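Local coordinates for penicillin-binding protein activator LpoA (Escherichia coli, PDB 6DR3) that regulates peptidoglycan synthesis as an outer-membrane lipoprotein essential for penicillin-binding protein 1A, whose transpeptidase activity it stimulates in vitro, and is represented here by its amino-terminal domain, at residues A[105-110]-A[133-138]; A[139-144]-A[209-214]; A[147-152]-A[176-181]; A[171-176]-A[201-206]. All coordinates share one frame; numbering follows the deposited sequence. Where two conformers were deposited one is given.

Contact 1 (A[105-110]-A[133-138]); sequences QQARYW and EPLLGA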
loop_
_atom_site.group_PDB
_atom_site.type_symbol
_atom_site.label_atom_id
_atom_site.label_comp_id
_atom_site.label_asym_id
_atom_site.label_seq_id
_atom_site.Cartn_x
_atom_site.Cartn_y
_atom_site.Cartn_z
ATOM N N GLN A 105 -0.198 -10.132 0.034
ATOM C CA GLN A 105 -0.529 -9.848 -1.360
ATOM C C GLN A 105 -1.536 -8.709 -1.465
ATOM O O GLN A 105 -1.417 -7.849 -2.347
ATOM C CB GLN A 105 -1.072 -11.108 -2.035
ATOM C CG GLN A 105 -0.012 -12.150 -2.346
ATOM C CD GLN A 105 -0.579 -13.365 -3.055
ATOM O OE1 GLN A 105 -1.702 -13.788 -2.787
ATOM N NE2 GLN A 105 0.197 -13.930 -3.971
ATOM N N GLN A 106 -2.531 -8.682 -0.576
ATOM C CA GLN A 106 -3.487 -7.579 -0.575
ATOM C C GLN A 106 -2.790 -6.252 -0.306
ATOM O O GLN A 106 -3.095 -5.240 -0.950
ATOM C CB GLN A 106 -4.578 -7.828 0.466
ATOM C CG GLN A 106 -5.497 -8.987 0.128
ATOM C CD GLN A 106 -6.532 -9.246 1.204
ATOM O OE1 GLN A 106 -6.809 -8.383 2.036
ATOM N NE2 GLN A 106 -7.108 -10.441 1.192
ATOM N N ALA A 107 -1.851 -6.233 0.642
ATOM C CA ALA A 107 -1.109 -5.006 0.912
ATOM C C ALA A 107 -0.353 -4.543 -0.327
ATOM O O ALA A 107 -0.297 -3.342 -0.617
ATOM C CB ALA A 107 -0.145 -5.219 2.080
ATOM N N ARG A 108 0.233 -5.485 -1.073
ATOM C CA ARG A 108 0.929 -5.130 -2.306
ATOM C C ARG A 108 -0.049 -4.764 -3.414
ATOM O O ARG A 108 0.251 -3.897 -4.243
ATOM C CB ARG A 108 1.825 -6.284 -2.752
ATOM C CG ARG A 108 3.047 -6.493 -1.874
ATOM C CD ARG A 108 3.632 -7.878 -2.081
ATOM N NE ARG A 108 3.971 -8.130 -3.480
ATOM C CZ ARG A 108 4.137 -9.342 -4.006
ATOM N NH1 ARG A 108 3.987 -10.426 -3.255
ATOM N NH2 ARG A 108 4.446 -9.472 -5.290
ATOM N N TYR A 109 -1.211 -5.419 -3.455
ATOM C CA TYR A 109 -2.249 -5.029 -4.403
ATOM C C TYR A 109 -2.625 -3.565 -4.222
ATOM O O TYR A 109 -2.673 -2.796 -5.190
ATOM C CB TYR A 109 -3.475 -5.930 -4.233
ATOM C CG TYR A 109 -4.724 -5.396 -4.898
ATOM C CD1 TYR A 109 -5.009 -5.690 -6.224
ATOM C CD2 TYR A 109 -5.620 -4.597 -4.196
ATOM C CE1 TYR A 109 -6.150 -5.204 -6.834
ATOM C CE2 TYR A 109 -6.761 -4.105 -4.797
ATOM C CZ TYR A 109 -7.020 -4.408 -6.118
ATOM O OH TYR A 109 -8.161 -3.924 -6.718
ATOM N N TRP A 110 -2.894 -3.156 -2.981
ATOM C CA TRP A 110 -3.263 -1.767 -2.733
ATOM C C TRP A 110 -2.087 -0.825 -2.944
ATOM O O TRP A 110 -2.281 0.311 -3.391
ATOM C CB TRP A 110 -3.822 -1.618 -1.320
ATOM C CG TRP A 110 -5.140 -2.306 -1.147
ATOM C CD1 TRP A 110 -5.393 -3.418 -0.403
ATOM C CD2 TRP A 110 -6.384 -1.934 -1.750
ATOM N NE1 TRP A 110 -6.721 -3.758 -0.497
ATOM C CE2 TRP A 110 -7.351 -2.862 -1.319
ATOM C CE3 TRP A 110 -6.776 -0.903 -2.610
ATOM C CZ2 TRP A 110 -8.685 -2.791 -1.716
ATOM C CZ3 TRP A 110 -8.100 -0.833 -3.003
ATOM C CH2 TRP A 110 -9.039 -1.771 -2.557
ATOM N N GLU A 133 -4.315 0.230 4.985
ATOM C CA GLU A 133 -3.823 0.497 6.334
ATOM C C GLU A 133 -4.028 -0.664 7.300
ATOM O O GLU A 133 -3.086 -0.975 8.050
ATOM C CB GLU A 133 -4.481 1.778 6.868
ATOM C CG GLU A 133 -4.067 2.158 8.286
ATOM C CD GLU A 133 -4.824 1.386 9.354
ATOM O OE1 GLU A 133 -5.997 1.030 9.116
ATOM O OE2 GLU A 133 -4.242 1.128 10.427
ATOM N N PRO A 134 -5.184 -1.330 7.352
ATOM C CA PRO A 134 -5.336 -2.440 8.308
ATOM C C PRO A 134 -4.389 -3.599 8.046
ATOM O O PRO A 134 -4.167 -4.416 8.947
ATOM C CB PRO A 134 -6.802 -2.866 8.131
ATOM C CG PRO A 134 -7.468 -1.727 7.434
ATOM C CD PRO A 134 -6.418 -1.099 6.583
ATOM N N LEU A 135 -3.828 -3.700 6.842
ATOM C CA LEU A 135 -2.940 -4.800 6.489
ATOM C C LEU A 135 -1.486 -4.544 6.870
ATOM O O LEU A 135 -0.675 -5.473 6.805
ATOM C CB LEU A 135 -3.021 -5.069 4.982
ATOM C CG LEU A 135 -4.424 -5.076 4.365
ATOM C CD1 LEU A 135 -4.348 -5.264 2.856
ATOM C CD2 LEU A 135 -5.295 -6.153 4.995
ATOM N N LEU A 136 -1.141 -3.324 7.273
ATOM C CA LEU A 136 0.245 -2.935 7.494
ATOM C C LEU A 136 0.620 -3.082 8.963
ATOM O O LEU A 136 -0.202 -2.844 9.853
ATOM C CB LEU A 136 0.475 -1.487 7.052
ATOM C CG LEU A 136 0.150 -1.161 5.594
ATOM C CD1 LEU A 136 0.231 0.344 5.362
ATOM C CD2 LEU A 136 1.091 -1.902 4.660
ATOM N N GLY A 137 1.870 -3.473 9.205
ATOM C CA GLY A 137 2.383 -3.500 10.557
ATOM C C GLY A 137 2.522 -2.109 11.142
ATOM O O GLY A 137 2.536 -1.100 10.436
ATOM N N ALA A 138 2.635 -2.065 12.473
ATOM C CA ALA A 138 2.638 -0.791 13.186
ATOM C C ALA A 138 3.688 0.166 12.635
ATOM O O ALA A 138 3.424 1.364 12.478
ATOM C CB ALA A 138 2.871 -1.032 14.679
#
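Ala107, within helix 103-117, lies opposite Leu135 at the end of the short 3-10 turn 133-135, and their CA atoms, 5.9 Å apart, mark the nearest approach of the two backbones. A bond from Leu136 N to Glu133 O (3.1 Å) closes the 3-10 segment. Leu135 carries most of the contact. Its CG stands anti to the carbonyl carbon (chi1 -44°), which sends CD1 into a notch on the helix surface between Gln106, Ala107 and Trp110. There CD1 packs 3.5 Å from Gln106 CB and just as close to Ala107 N. The same methyl reaches the edge of the indole near its plane, 3.9 Å from Trp110 CD1. In this all-helical domain with TPR-like motifs, the turn 133-135 joins helix 123-132 to helix 138-153, and through Leu135 that connection packs on helix 103-117, the helix before 123-132. Ala107 supplies the small surface beneath, its CB 4.1 Å from Leu135 CB, and Leu136 CD2 touches Ala107 CB more loosely, at 4.4 Å. The Gln106 side chain crosses Leu135 at about a right angle, while its NE2 is held by Leu101 O. Gln132 NE2 binds Ala107 O, and the Trp110 ring packs on Ala128 and Ala131.

Contact 2 (A[139-144]-A[209-214]); sequences KEKQQN and AKMLPT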
loop_
_atom_site.group_PDB
_atom_site.type_symbol
_atom_site.label_atom_id
_atom_site.label_comp_id
_atom_site.label_asym_id
_atom_site.label_seq_id
_atom_site.Cartn_x
_atom_site.Cartn_y
_atom_site.Cartn_z
ATOM N N LYS A 139 4.887 -0.339 12.337
ATOM C CA LYS A 139 5.959 0.521 11.852
ATOM C C LYS A 139 5.756 0.969 10.409
ATOM O O LYS A 139 6.452 1.887 9.963
ATOM C CB LYS A 139 7.306 -0.195 11.995
ATOM C CG LYS A 139 7.736 -0.385 13.444
ATOM C CD LYS A 139 9.174 -0.865 13.561
ATOM C CE LYS A 139 9.611 -0.928 15.017
ATOM N NZ LYS A 139 11.027 -1.360 15.175
ATOM N N GLU A 140 4.827 0.357 9.676
ATOM C CA GLU A 140 4.509 0.777 8.318
ATOM C C GLU A 140 3.214 1.572 8.228
ATOM O O GLU A 140 2.890 2.075 7.147
ATOM C CB GLU A 140 4.414 -0.443 7.390
ATOM C CG GLU A 140 5.743 -1.151 7.123
ATOM C CD GLU A 140 6.243 -1.941 8.318
ATOM O OE1 GLU A 140 7.345 -1.635 8.822
ATOM O OE2 GLU A 140 5.530 -2.867 8.758
ATOM N N LYS A 141 2.472 1.704 9.332
ATOM C CA LYS A 141 1.205 2.430 9.295
ATOM C C LYS A 141 1.422 3.934 9.182
ATOM O O LYS A 141 0.730 4.606 8.409
ATOM C CB LYS A 141 0.381 2.117 10.543
ATOM C CG LYS A 141 -0.229 0.730 10.574
ATOM C CD LYS A 141 -1.063 0.539 11.835
ATOM C CE LYS A 141 -1.610 -0.876 11.945
ATOM N NZ LYS A 141 -2.484 -1.234 10.796
ATOM N N GLN A 142 2.363 4.483 9.956
ATOM C CA GLN A 142 2.544 5.933 9.993
ATOM C C GLN A 142 2.787 6.490 8.598
ATOM O O GLN A 142 2.221 7.524 8.221
ATOM C CB GLN A 142 3.709 6.288 10.919
ATOM C CG GLN A 142 3.857 7.778 11.187
ATOM C CD GLN A 142 2.744 8.318 12.058
ATOM O OE1 GLN A 142 2.676 8.022 13.248
ATOM N NE2 GLN A 142 1.860 9.113 11.466
ATOM N N GLN A 143 3.637 5.815 7.825
ATOM C CA GLN A 143 3.881 6.187 6.437
ATOM C C GLN A 143 2.577 6.262 5.650
ATOM O O GLN A 143 2.328 7.227 4.915
ATOM C CB GLN A 143 4.852 5.171 5.830
ATOM C CG GLN A 143 4.936 5.161 4.327
ATOM C CD GLN A 143 4.016 4.144 3.679
ATOM O OE1 GLN A 143 3.611 3.158 4.299
ATOM N NE2 GLN A 143 3.683 4.379 2.417
ATOM N N ASN A 144 1.721 5.251 5.802
ATOM C CA ASN A 144 0.423 5.256 5.136
ATOM C C ASN A 144 -0.462 6.384 5.657
ATOM O O ASN A 144 -1.110 7.093 4.875
ATOM C CB ASN A 144 -0.253 3.896 5.334
ATOM C CG ASN A 144 -1.705 3.886 4.893
ATOM O OD1 ASN A 144 -2.565 4.493 5.533
ATOM N ND2 ASN A 144 -1.988 3.182 3.805
ATOM N N ALA A 209 -6.613 8.645 14.527
ATOM C CA ALA A 209 -6.917 9.024 15.903
ATOM C C ALA A 209 -5.947 8.369 16.876
ATOM O O ALA A 209 -5.524 8.990 17.858
ATOM C CB ALA A 209 -8.356 8.642 16.248
ATOM N N LYS A 210 -5.587 7.111 16.616
ATOM C CA LYS A 210 -4.618 6.403 17.441
ATOM C C LYS A 210 -3.182 6.741 17.067
ATOM O O LYS A 210 -2.278 6.536 17.883
ATOM C CB LYS A 210 -4.826 4.893 17.308
ATOM C CG LYS A 210 -6.277 4.447 17.427
ATOM C CD LYS A 210 -6.416 2.961 17.137
ATOM C CE LYS A 210 -7.531 2.691 16.141
ATOM N NZ LYS A 210 -7.528 1.280 15.673
ATOM N N MET A 211 -2.959 7.254 15.857
ATOM C CA MET A 211 -1.614 7.514 15.343
ATOM C C MET A 211 -1.717 8.760 14.458
ATOM O O MET A 211 -1.951 8.662 13.253
ATOM C CB MET A 211 -1.087 6.307 14.580
ATOM C CG MET A 211 0.404 6.316 14.313
ATOM S SD MET A 211 0.970 4.828 13.453
ATOM C CE MET A 211 0.560 3.545 14.635
ATOM N N LEU A 212 -1.547 9.923 15.076
ATOM C CA LEU A 212 -1.824 11.176 14.389
ATOM C C LEU A 212 -0.860 11.368 13.220
ATOM O O LEU A 212 0.312 10.982 13.312
ATOM C CB LEU A 212 -1.704 12.356 15.354
ATOM C CG LEU A 212 -2.886 12.605 16.291
ATOM C CD1 LEU A 212 -2.502 13.624 17.350
ATOM C CD2 LEU A 212 -4.101 13.080 15.506
ATOM N N PRO A 213 -1.308 11.957 12.114
ATOM C CA PRO A 213 -0.373 12.310 11.044
ATOM C C PRO A 213 0.782 13.138 11.592
ATOM O O PRO A 213 0.576 14.084 12.358
ATOM C CB PRO A 213 -1.235 13.110 10.064
ATOM C CG PRO A 213 -2.622 12.629 10.302
ATOM C CD PRO A 213 -2.698 12.310 11.766
ATOM N N THR A 214 1.997 12.762 11.201
ATOM C CA THR A 214 3.185 13.484 11.641
ATOM C C THR A 214 3.058 14.977 11.367
ATOM O O THR A 214 3.520 15.806 12.160
ATOM C CB THR A 214 4.421 12.911 10.943
ATOM O OG1 THR A 214 4.583 11.537 11.317
ATOM C CG2 THR A 214 5.681 13.691 11.315
HETATM O O HOH W 1 1.910 9.972 15.048
#
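Gln142 and Met211 interlock where helix 138-153 meets the linker between the short helices 207-210 and 214-217, near the end of this TPR-like helical domain. Met211 is the first residue to leave helical angles after helix 207-210, Pro213 is the N-cap of helix 214-217, and the residues between are extended. The tight part is at the glutamine amide. With CG anti to the backbone N (chi1 -172°) and a bend at chi2 (70°), the Gln142 chain swings across to the linker and crosses Met211 obliquely. Its OE1 comes within 3.0 Å of Met211 CG, a close approach to an aliphatic carbon, and Met211 SD rests 4.0 Å from Gln142 CB. NE2 donates to Leu212 O at 3.0 Å with an N-H...O angle of 150°, approaching from above the carbonyl plane. One water bridges the same amide and carbonyl, donating to Gln142 OE1 at 2.8 Å and to Leu212 O at 2.6 Å. NE2 is also bound to Asp146 OD1, which in turn accepts from Thr214 N, so helix and linker share one polar network. Packing is thinner toward Lys141: CB touches Met211 SD at 4.0 Å, but the chain then leads away to bind Glu133 and Leu136 O. At the rim the approach is looser too, with Thr214 OG1 3.6 Å from Gln142 NE2.

Contact 3 (A[147-152]-A[176-181]); sequences ATWQAL and LDLQRV
Trp149 pushes the six-membered end of its indole against Leu178, with CZ3 3.7 Å from Leu178 CG and the two side chains crossing at about a right angle. Leu178 O lies in the plane of the ring at its edge, 3.9 Å from CH2. With CG opposite the backbone N (chi1 -178°), the indole reaches the neighbouring helix, where it also meets Trp182 edge-to-face and packs on Pro213 and Leu216. Helices 138-153 and 170-185 pack here as part of the TPR-like helical array; the axes of segments 147-152 and 176-181 come within 10.4 Å and cross at -56°. One turn on from Trp149, Leu152 CD2 meets Leu176 CD2 at 3.9 Å. The extended chain of the buried Gln179 slants across Leu152 to reach its carbonyl, NE2 donating to Leu152 O, 2.7 Å away with an N-H...O angle of 160°. The acceptor sits almost in the amide plane of Gln179, whereas the donor is tilted from the carbonyl plane.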
loop_
_atom_site.group_PDB
_atom_site.type_symbol
_atom_site.label_atom_id
_atom_site.label_comp_id
_atom_site.label_asym_id
_atom_site.label_seq_id
_atom_site.Cartn_x
_atom_site.Cartn_y
_atom_site.Cartn_z
ATOM N N ALA A 147 0.657 9.739 4.286
ATOM C CA ALA A 147 0.264 9.905 2.891
ATOM C C ALA A 147 -1.221 10.223 2.780
ATOM O O ALA A 147 -1.624 11.054 1.958
ATOM C CB ALA A 147 0.607 8.649 2.094
ATOM N N THR A 148 -2.051 9.571 3.598
ATOM C CA THR A 148 -3.471 9.901 3.625
ATOM C C THR A 148 -3.678 11.369 3.974
ATOM O O THR A 148 -4.520 12.045 3.373
ATOM C CB THR A 148 -4.206 9.007 4.627
ATOM O OG1 THR A 148 -3.948 7.628 4.332
ATOM C CG2 THR A 148 -5.710 9.256 4.571
ATOM N N TRP A 149 -2.910 11.885 4.937
ATOM C CA TRP A 149 -3.093 13.275 5.335
ATOM C C TRP A 149 -2.636 14.234 4.243
ATOM O O TRP A 149 -3.303 15.242 3.984
ATOM C CB TRP A 149 -2.349 13.575 6.634
ATOM C CG TRP A 149 -2.581 14.986 7.047
ATOM C CD1 TRP A 149 -1.660 15.990 7.121
ATOM C CD2 TRP A 149 -3.840 15.571 7.396
ATOM N NE1 TRP A 149 -2.266 17.159 7.514
ATOM C CE2 TRP A 149 -3.605 16.927 7.689
ATOM C CE3 TRP A 149 -5.144 15.073 7.501
ATOM C CZ2 TRP A 149 -4.624 17.791 8.079
ATOM C CZ3 TRP A 149 -6.153 15.933 7.890
ATOM C CH2 TRP A 149 -5.888 17.277 8.175
ATOM N N GLN A 150 -1.502 13.954 3.595
ATOM C CA GLN A 150 -1.052 14.843 2.529
ATOM C C GLN A 150 -2.099 14.941 1.428
ATOM O O GLN A 150 -2.356 16.030 0.901
ATOM C CB GLN A 150 0.284 14.376 1.949
ATOM C CG GLN A 150 0.714 15.207 0.733
ATOM C CD GLN A 150 2.139 14.945 0.287
ATOM O OE1 GLN A 150 2.383 14.573 -0.862
ATOM N NE2 GLN A 150 3.091 15.161 1.185
ATOM N N ALA A 151 -2.715 13.812 1.064
ATOM C CA ALA A 151 -3.756 13.839 0.043
ATOM C C ALA A 151 -4.934 14.694 0.487
ATOM O O ALA A 151 -5.497 15.454 -0.310
ATOM C CB ALA A 151 -4.214 12.415 -0.276
ATOM N N LEU A 152 -5.317 14.590 1.759
ATOM C CA LEU A 152 -6.427 15.387 2.272
ATOM C C LEU A 152 -6.078 16.871 2.294
ATOM O O LEU A 152 -6.854 17.709 1.819
ATOM C CB LEU A 152 -6.809 14.902 3.670
ATOM C CG LEU A 152 -7.406 13.494 3.706
ATOM C CD1 LEU A 152 -7.338 12.916 5.111
ATOM C CD2 LEU A 152 -8.844 13.519 3.204
ATOM N N LEU A 176 -12.362 12.722 6.331
ATOM C CA LEU A 176 -12.895 13.956 5.768
ATOM C C LEU A 176 -13.339 14.921 6.858
ATOM O O LEU A 176 -13.298 16.139 6.656
ATOM C CB LEU A 176 -14.060 13.642 4.828
ATOM C CG LEU A 176 -13.695 12.826 3.583
ATOM C CD1 LEU A 176 -14.948 12.449 2.812
ATOM C CD2 LEU A 176 -12.728 13.590 2.688
ATOM N N ASP A 177 -13.760 14.406 8.015
ATOM C CA ASP A 177 -14.092 15.289 9.126
ATOM C C ASP A 177 -12.849 15.994 9.654
ATOM O O ASP A 177 -12.883 17.196 9.935
ATOM C CB ASP A 177 -14.775 14.499 10.241
ATOM C CG ASP A 177 -15.385 15.399 11.295
ATOM O OD1 ASP A 177 -16.528 15.858 11.093
ATOM O OD2 ASP A 177 -14.716 15.660 12.315
ATOM N N LEU A 178 -11.737 15.266 9.792
ATOM C CA LEU A 178 -10.500 15.898 10.236
ATOM C C LEU A 178 -10.009 16.911 9.212
ATOM O O LEU A 178 -9.473 17.964 9.575
ATOM C CB LEU A 178 -9.429 14.838 10.497
ATOM C CG LEU A 178 -8.085 15.340 11.035
ATOM C CD1 LEU A 178 -8.256 16.054 12.369
ATOM C CD2 LEU A 178 -7.103 14.187 11.172
ATOM N N GLN A 179 -10.176 16.601 7.924
ATOM C CA GLN A 179 -9.870 17.567 6.874
ATOM C C GLN A 179 -10.596 18.885 7.123
ATOM O O GLN A 179 -10.000 19.964 7.035
ATOM C CB GLN A 179 -10.254 16.984 5.514
ATOM C CG GLN A 179 -9.823 17.818 4.319
ATOM C CD GLN A 179 -10.365 17.269 3.011
ATOM O OE1 GLN A 179 -11.538 16.907 2.916
ATOM N NE2 GLN A 179 -9.509 17.192 2.000
ATOM N N ARG A 180 -11.892 18.810 7.439
ATOM C CA ARG A 180 -12.662 20.023 7.705
ATOM C C ARG A 180 -12.154 20.739 8.949
ATOM O O ARG A 180 -12.065 21.972 8.971
ATOM C CB ARG A 180 -14.145 19.683 7.854
ATOM C CG ARG A 180 -14.891 19.557 6.537
ATOM C CD ARG A 180 -16.043 20.546 6.461
ATOM N NE ARG A 180 -15.592 21.929 6.597
ATOM C CZ ARG A 180 -16.405 22.981 6.664
ATOM N NH1 ARG A 180 -17.720 22.817 6.609
ATOM N NH2 ARG A 180 -15.900 24.201 6.788
ATOM N N VAL A 181 -11.831 19.986 10.003
ATOM C CA VAL A 181 -11.209 20.588 11.178
ATOM C C VAL A 181 -9.981 21.382 10.764
ATOM O O VAL A 181 -9.718 22.474 11.286
ATOM C CB VAL A 181 -10.862 19.501 12.215
ATOM C CG1 VAL A 181 -10.049 20.082 13.370
ATOM C CG2 VAL A 181 -12.133 18.846 12.740
#

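Contact 4 (A[171-176]-A[201-206]); sequences ILQGWL and KRYPNN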
loop_
_atom_site.group_PDB
_atom_site.type_symbol
_atom_site.label_atom_id
_atom_site.label_comp_id
_atom_site.label_asym_id
_atom_site.label_seq_id
_atom_site.Cartn_x
_atom_site.Cartn_y
_atom_site.Cartn_z
ATOM N N ILE A 171 -14.439 5.153 8.086
ATOM C CA ILE A 171 -13.063 5.618 8.231
ATOM C C ILE A 171 -12.811 6.807 7.307
ATOM O O ILE A 171 -12.244 7.825 7.719
ATOM C CB ILE A 171 -12.073 4.468 7.972
ATOM C CG1 ILE A 171 -12.133 3.468 9.135
ATOM C CG2 ILE A 171 -10.643 5.003 7.790
ATOM C CD1 ILE A 171 -11.242 2.245 8.971
ATOM N N LEU A 172 -13.236 6.696 6.046
ATOM C CA LEU A 172 -13.101 7.820 5.126
ATOM C C LEU A 172 -13.889 9.025 5.622
ATOM O O LEU A 172 -13.405 10.160 5.557
ATOM C CB LEU A 172 -13.561 7.411 3.727
ATOM C CG LEU A 172 -13.497 8.495 2.647
ATOM C CD1 LEU A 172 -12.087 9.049 2.501
ATOM C CD2 LEU A 172 -13.996 7.945 1.321
ATOM N N GLN A 173 -15.105 8.799 6.124
ATOM C CA GLN A 173 -15.878 9.898 6.689
ATOM C C GLN A 173 -15.118 10.570 7.826
ATOM O O GLN A 173 -15.102 11.800 7.930
ATOM C CB GLN A 173 -17.235 9.394 7.182
ATOM C CG GLN A 173 -18.163 10.507 7.657
ATOM C CD GLN A 173 -19.450 9.989 8.269
ATOM O OE1 GLN A 173 -19.541 8.829 8.670
ATOM N NE2 GLN A 173 -20.456 10.855 8.344
ATOM N N GLY A 174 -14.482 9.774 8.687
ATOM C CA GLY A 174 -13.686 10.348 9.759
ATOM C C GLY A 174 -12.516 11.159 9.240
ATOM O O GLY A 174 -12.202 12.226 9.773
ATOM N N TRP A 175 -11.848 10.663 8.194
ATOM C CA TRP A 175 -10.744 11.410 7.602
ATOM C C TRP A 175 -11.224 12.735 7.028
ATOM O O TRP A 175 -10.572 13.769 7.207
ATOM C CB TRP A 175 -10.065 10.579 6.514
ATOM C CG TRP A 175 -9.051 9.602 7.026
ATOM C CD1 TRP A 175 -9.095 8.241 6.917
ATOM C CD2 TRP A 175 -7.839 9.909 7.723
ATOM N NE1 TRP A 175 -7.984 7.683 7.502
ATOM C CE2 TRP A 175 -7.196 8.686 8.005
ATOM C CE3 TRP A 175 -7.232 11.099 8.137
ATOM C CZ2 TRP A 175 -5.980 8.618 8.681
ATOM C CZ3 TRP A 175 -6.025 11.029 8.808
ATOM C CH2 TRP A 175 -5.413 9.800 9.073
ATOM N N LEU A 176 -12.362 12.722 6.331
ATOM C CA LEU A 176 -12.895 13.956 5.768
ATOM C C LEU A 176 -13.339 14.921 6.858
ATOM O O LEU A 176 -13.298 16.139 6.656
ATOM C CB LEU A 176 -14.060 13.642 4.828
ATOM C CG LEU A 176 -13.695 12.826 3.583
ATOM C CD1 LEU A 176 -14.948 12.449 2.812
ATOM C CD2 LEU A 176 -12.728 13.590 2.688
ATOM N N LYS A 201 -11.836 11.944 19.760
ATOM C CA LYS A 201 -12.946 11.403 20.532
ATOM C C LYS A 201 -14.211 11.248 19.697
ATOM O O LYS A 201 -15.136 10.551 20.124
ATOM C CB LYS A 201 -13.222 12.298 21.743
ATOM C CG LYS A 201 -12.185 12.151 22.844
ATOM C CD LYS A 201 -12.219 13.311 23.826
ATOM C CE LYS A 201 -11.319 13.038 25.024
ATOM N NZ LYS A 201 -11.072 14.254 25.848
ATOM N N ARG A 202 -14.271 11.882 18.523
ATOM C CA ARG A 202 -15.388 11.665 17.610
ATOM C C ARG A 202 -15.227 10.364 16.835
ATOM O O ARG A 202 -16.196 9.618 16.663
ATOM C CB ARG A 202 -15.507 12.830 16.627
ATOM C CG ARG A 202 -16.352 13.987 17.109
ATOM C CD ARG A 202 -16.883 14.785 15.926
ATOM N NE ARG A 202 -15.823 15.382 15.122
ATOM C CZ ARG A 202 -15.122 16.455 15.476
ATOM N NH1 ARG A 202 -15.348 17.056 16.636
ATOM N NH2 ARG A 202 -14.183 16.925 14.667
ATOM N N TYR A 203 -14.016 10.084 16.358
ATOM C CA TYR A 203 -13.728 8.905 15.544
ATOM C C TYR A 203 -12.574 8.149 16.188
ATOM O O TYR A 203 -11.476 8.062 15.625
ATOM C CB TYR A 203 -13.405 9.304 14.105
ATOM C CG TYR A 203 -14.562 9.955 13.377
ATOM C CD1 TYR A 203 -15.542 9.186 12.760
ATOM C CD2 TYR A 203 -14.675 11.338 13.305
ATOM C CE1 TYR A 203 -16.600 9.776 12.094
ATOM C CE2 TYR A 203 -15.733 11.936 12.640
ATOM C CZ TYR A 203 -16.691 11.150 12.038
ATOM O OH TYR A 203 -17.745 11.735 11.373
ATOM N N PRO A 204 -12.790 7.586 17.378
ATOM C CA PRO A 204 -11.689 6.903 18.077
ATOM C C PRO A 204 -11.168 5.676 17.351
ATOM O O PRO A 204 -10.049 5.235 17.641
ATOM C CB PRO A 204 -12.310 6.533 19.431
ATOM C CG PRO A 204 -13.778 6.463 19.164
ATOM C CD PRO A 204 -14.051 7.521 18.138
ATOM N N ASN A 205 -11.938 5.105 16.423
ATOM C CA ASN A 205 -11.480 3.949 15.664
ATOM C C ASN A 205 -10.636 4.331 14.455
ATOM O O ASN A 205 -9.974 3.458 13.883
ATOM C CB ASN A 205 -12.676 3.115 15.198
ATOM C CG ASN A 205 -12.258 1.803 14.557
ATOM O OD1 ASN A 205 -11.264 1.195 14.956
ATOM N ND2 ASN A 205 -13.010 1.366 13.554
ATOM N N ASN A 206 -10.640 5.596 14.054
ATOM C CA ASN A 206 -9.882 6.001 12.881
ATOM C C ASN A 206 -8.395 5.769 13.123
ATOM O O ASN A 206 -7.883 6.128 14.196
ATOM C CB ASN A 206 -10.146 7.473 12.562
ATOM C CG ASN A 206 -9.584 7.886 11.216
ATOM O OD1 ASN A 206 -8.386 8.138 11.078
ATOM N ND2 ASN A 206 -10.452 7.963 10.213
#
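Different first torsions bring Tyr203 and Asn206 to helix 170-185: with CG anti to the carbonyl carbon (chi1 -64°) the Tyr203 ring is set against Gly174, whereas CG anti to the backbone N (chi1 -170°) swings the Asn206 amide over Trp175. Both belong to a type I beta turn that follows helix 189-202 in this TPR-like helical domain and runs into the short helix 207-210. Tyr203 closes the turn by accepting Asn206 N at its O, 3.0 Å away. Its ring lies flat on the helix at Gly174, where no side chain intervenes, and forms a CH-pi contact: Gly174 CA stands 3.5 Å from the Tyr203 ring centroid, almost on the ring normal. The ring runs across the helix, and its OH ends 3.9 Å from Gln173 CG. Gly174 O is bound by Trp199 NE1, which ties the same helical turn to helix 189-202. Asn206 enters next to Gly174, its amide standing steeply (77°) to the indole of Trp175. OD1 sits over one face of that indole, offset toward the rim, and also serves as the N-cap acceptor for Gly208 N, which fixes the amide's rotation. ND2 lies near Ile171 O without a bonding angle, and that carbonyl already accepts Trp175 N at 2.9 Å. From OD1 of Asn206 to the ring, the shortest distance is 3.3 Å, at Trp175 CE2.

Overall arrangement
Contact 1 closes before the other three open. It meets contact 2, whose centre is about 14 Å away, where Lys141 bridges to Glu133. The loop closed by contact 2 encloses contact 3 and contact 4, which alternate along the chain and share Leu176. Their centres are about 10 Å apart, both use helix 170-185, and the salt bridge between Asp177 and Arg202 joins them. Pro213 packs on Trp149 and Trp175. Contact 1 joins helix 103-117 to the turn after helix 123-132. Contact 3 packs helix 138-153 on helix 170-185, while contacts 2 and 4 place the connections around helix 207-210 on those two helices, so the three contacts join the C-terminal helices of the domain.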